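Local coordinates for replicase polyprotein 1a (Avian infectious bronchitis virus, PDB 3LD1) that is the polyprotein precursor of the viral non-structural proteins, here represented by part of nsp2, whose role is not established, at residues D301-D306 against C352-V357. The protein carries 3 engineered substitutions. Numbering follows the deposited sequence.
Sequences DLTLLD and CCERVV
T303 and E354 face each other as the hydrogen-bonded pair of an antiparallel two-strand contact, in which strand 302-305 runs at 146° to strand 352-355 with their axes 4.8 Å apart. T303 N reaches E354 O at 3.0 Å, and E354 N returns the bond to T303 O at 3.1 Å. The threonine adds a third link: with OG1 set between its own backbone N and carbonyl carbon (chi1 38°), the hydroxyl donates to E354 O at 2.9 Å, coming from above the carbonyl plane. One carbonyl oxygen is therefore gripped by both the amide and the hydroxyl of the same residue. Next along, L305 N bonds to C352 O at 3.0 Å, whereas beyond the other strand end V356 N makes a weak, though nearly straight, bond to D301 O. The strands belong to a mixed sheet near the C-terminus of this elongated chain; strand 345-355 lies between 302-308 and 335-342 here, and F336 of the latter touches L302, C353 and R355. On the face bearing L304 and C353, the end of the L302 side chain comes back to the other strand, CD2 lying 4.0 Å from C353 CB. T303 and E354 point to the opposite face. L305 is directed toward the partner strand, its CD1 packing 3.8 Å from C352 CB while its CD2 meets the carboxylate end of E354, OE1 lying 3.6 Å away; the L305 and E354 side chains cross at about a right angle. D301 and R355 run alongside each other without their charged groups meeting, and the D301 carboxylate instead forms a salt bridge with R299.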
ATOM      1  N   ASP A 301      29.450   1.333 -35.764  1.00 45.51           N
ATOM      2  CA  ASP A 301      29.714   2.508 -36.543  1.00 46.91           C
ATOM      3  C   ASP A 301      29.074   3.703 -35.932  1.00 46.19           C
ATOM      4  O   ASP A 301      28.715   4.638 -36.663  1.00 47.13           O
ATOM      5  CB  ASP A 301      29.162   2.314 -37.971  1.00 48.32           C
ATOM      6  CG  ASP A 301      27.668   1.989 -37.973  1.00 52.03           C
ATOM      7  OD1 ASP A 301      27.183   1.335 -37.032  1.00 57.97           O
ATOM      8  OD2 ASP A 301      26.967   2.350 -38.904  1.00 55.94           O
ATOM      9  N   LEU A 302      28.895   3.704 -34.613  1.00 45.86           N
ATOM     10  CA  LEU A 302      28.197   4.843 -34.003  1.00 44.74           C
ATOM     11  C   LEU A 302      28.847   5.391 -32.767  1.00 44.98           C
ATOM     12  O   LEU A 302      29.563   4.698 -32.082  1.00 45.92           O
ATOM     13  CB  LEU A 302      26.762   4.526 -33.743  1.00 43.27           C
ATOM     14  CG  LEU A 302      25.838   4.329 -34.929  1.00 43.82           C
ATOM     15  CD1 LEU A 302      24.615   3.419 -34.621  1.00 45.24           C
ATOM     16  CD2 LEU A 302      25.294   5.666 -35.295  1.00 41.37           C
ATOM     17  N   THR A 303      28.603   6.654 -32.496  1.00 44.77           N
ATOM     18  CA  THR A 303      29.079   7.284 -31.305  1.00 46.31           C
ATOM     19  C   THR A 303      27.880   7.810 -30.545  1.00 46.13           C
ATOM     20  O   THR A 303      26.940   8.344 -31.147  1.00 46.80           O
ATOM     21  CB  THR A 303      30.011   8.452 -31.640  1.00 46.06           C
ATOM     22  OG1 THR A 303      29.505   9.121 -32.790  1.00 49.94           O
ATOM     23  CG2 THR A 303      31.406   7.926 -32.035  1.00 49.83           C
ATOM     24  N   LEU A 304      27.929   7.633 -29.224  1.00 46.89           N
ATOM     25  CA  LEU A 304      26.934   8.054 -28.276  1.00 46.65           C
ATOM     26  C   LEU A 304      27.179   9.498 -27.934  1.00 47.75           C
ATOM     27  O   LEU A 304      28.214   9.841 -27.436  1.00 47.58           O
ATOM     28  CB  LEU A 304      27.103   7.251 -26.990  1.00 46.29           C
ATOM     29  CG  LEU A 304      25.924   6.888 -26.070  1.00 45.14           C
ATOM     30  CD1 LEU A 304      26.284   6.856 -24.599  1.00 38.19           C
ATOM     31  CD2 LEU A 304      24.764   7.808 -26.261  1.00 43.75           C
ATOM     32  N   LEU A 305      26.201  10.331 -28.182  1.00 49.36           N
ATOM     33  CA  LEU A 305      26.262  11.675 -27.758  1.00 52.23           C
ATOM     34  C   LEU A 305      25.683  11.781 -26.368  1.00 54.77           C
ATOM     35  O   LEU A 305      24.792  11.017 -25.966  1.00 55.02           O
ATOM     36  CB  LEU A 305      25.413  12.511 -28.681  1.00 52.03           C
ATOM     37  CG  LEU A 305      25.894  12.555 -30.127  1.00 53.42           C
ATOM     38  CD1 LEU A 305      24.770  13.128 -31.006  1.00 51.60           C
ATOM     39  CD2 LEU A 305      27.206  13.385 -30.252  1.00 54.92           C
ATOM     40  N   ASP A 306      26.162  12.758 -25.629  1.00 57.38           N
ATOM     41  CA  ASP A 306      25.658  12.976 -24.300  1.00 60.78           C
ATOM     42  C   ASP A 306      24.347  13.777 -24.409  1.00 61.10           C
ATOM     43  O   ASP A 306      24.381  14.990 -24.247  1.00 62.48           O
ATOM     44  CB  ASP A 306      26.747  13.752 -23.562  1.00 61.97           C
ATOM     45  CG  ASP A 306      26.322  14.210 -22.176  1.00 67.81           C
ATOM     46  OD1 ASP A 306      27.050  13.873 -21.201  1.00 72.74           O
ATOM     47  OD2 ASP A 306      25.301  14.951 -22.055  1.00 70.94           O
ATOM     48  N   CYS A 352      20.742  10.491 -28.327  1.00 47.92           N
ATOM     49  CA  CYS A 352      21.114  10.680 -29.712  1.00 48.77           C
ATOM     50  C   CYS A 352      22.439  10.056 -30.009  1.00 49.92           C
ATOM     51  O   CYS A 352      23.337  10.026 -29.135  1.00 48.84           O
ATOM     52  CB  CYS A 352      21.260  12.142 -30.024  1.00 48.91           C
ATOM     53  SG  CYS A 352      19.809  13.092 -29.668  1.00 53.32           S
ATOM     54  N   CYS A 353      22.552   9.616 -31.270  1.00 51.04           N
ATOM     55  CA  CYS A 353      23.816   9.144 -31.872  1.00 53.06           C
ATOM     56  C   CYS A 353      24.259   9.874 -33.193  1.00 55.57           C
ATOM     57  O   CYS A 353      23.433  10.431 -33.939  1.00 55.38           O
ATOM     58  CB  CYS A 353      23.688   7.624 -32.161  1.00 53.43           C
ATOM     59  SG  CYS A 353      23.655   6.536 -30.644  1.00 47.16           S
ATOM     60  N   GLU A 354      25.557   9.822 -33.496  1.00 58.38           N
ATOM     61  CA  GLU A 354      26.102  10.314 -34.778  1.00 60.59           C
ATOM     62  C   GLU A 354      26.757   9.153 -35.400  1.00 61.84           C
ATOM     63  O   GLU A 354      27.423   8.376 -34.693  1.00 61.56           O
ATOM     64  CB  GLU A 354      27.275  11.204 -34.507  1.00 60.61           C
ATOM     65  CG  GLU A 354      27.244  12.549 -35.072  1.00 63.77           C
ATOM     66  CD  GLU A 354      28.087  13.411 -34.174  1.00 66.79           C
ATOM     67  OE1 GLU A 354      27.586  14.433 -33.650  1.00 69.22           O
ATOM     68  OE2 GLU A 354      29.238  12.990 -33.918  1.00 67.62           O
ATOM     69  N   ARG A 355      26.661   9.055 -36.717  1.00 64.13           N
ATOM     70  CA  ARG A 355      27.515   8.113 -37.425  1.00 66.59           C
ATOM     71  C   ARG A 355      28.962   8.641 -37.364  1.00 67.73           C
ATOM     72  O   ARG A 355      29.182   9.858 -37.436  1.00 67.67           O
ATOM     73  CB  ARG A 355      27.025   7.915 -38.852  1.00 66.61           C
ATOM     74  CG  ARG A 355      27.286   6.501 -39.392  1.00 69.61           C
ATOM     75  CD  ARG A 355      26.796   6.418 -40.828  1.00 75.05           C
ATOM     76  NE  ARG A 355      25.598   7.258 -40.958  1.00 79.37           N
ATOM     77  CZ  ARG A 355      24.574   7.010 -41.772  1.00 80.01           C
ATOM     78  NH1 ARG A 355      24.598   5.936 -42.565  1.00 79.37           N
ATOM     79  NH2 ARG A 355      23.534   7.850 -41.783  1.00 79.74           N
ATOM     80  N   VAL A 356      29.924   7.737 -37.156  1.00 69.13           N
ATOM     81  CA  VAL A 356      31.341   8.097 -37.105  1.00 71.00           C
ATOM     82  C   VAL A 356      31.824   8.884 -38.336  1.00 72.61           C
ATOM     83  O   VAL A 356      31.473   8.531 -39.484  1.00 72.37           O
ATOM     84  CB  VAL A 356      32.208   6.834 -37.065  1.00 70.93           C
ATOM     85  CG1 VAL A 356      32.159   6.203 -35.697  1.00 71.27           C
ATOM     86  CG2 VAL A 356      31.781   5.821 -38.196  1.00 71.37           C
ATOM     87  N   VAL A 357      32.641   9.921 -38.100  1.00 74.31           N
ATOM     88  CA  VAL A 357      33.393  10.639 -39.178  1.00 76.05           C
ATOM     89  C   VAL A 357      34.773  10.016 -39.580  1.00 76.61           C
ATOM     90  O   VAL A 357      35.574   9.619 -38.734  1.00 76.57           O
ATOM     91  CB  VAL A 357      33.555  12.181 -38.868  1.00 76.57           C
ATOM     92  CG1 VAL A 357      32.536  13.027 -39.669  1.00 76.37           C
ATOM     93  CG2 VAL A 357      33.477  12.480 -37.314  1.00 76.74           C
TER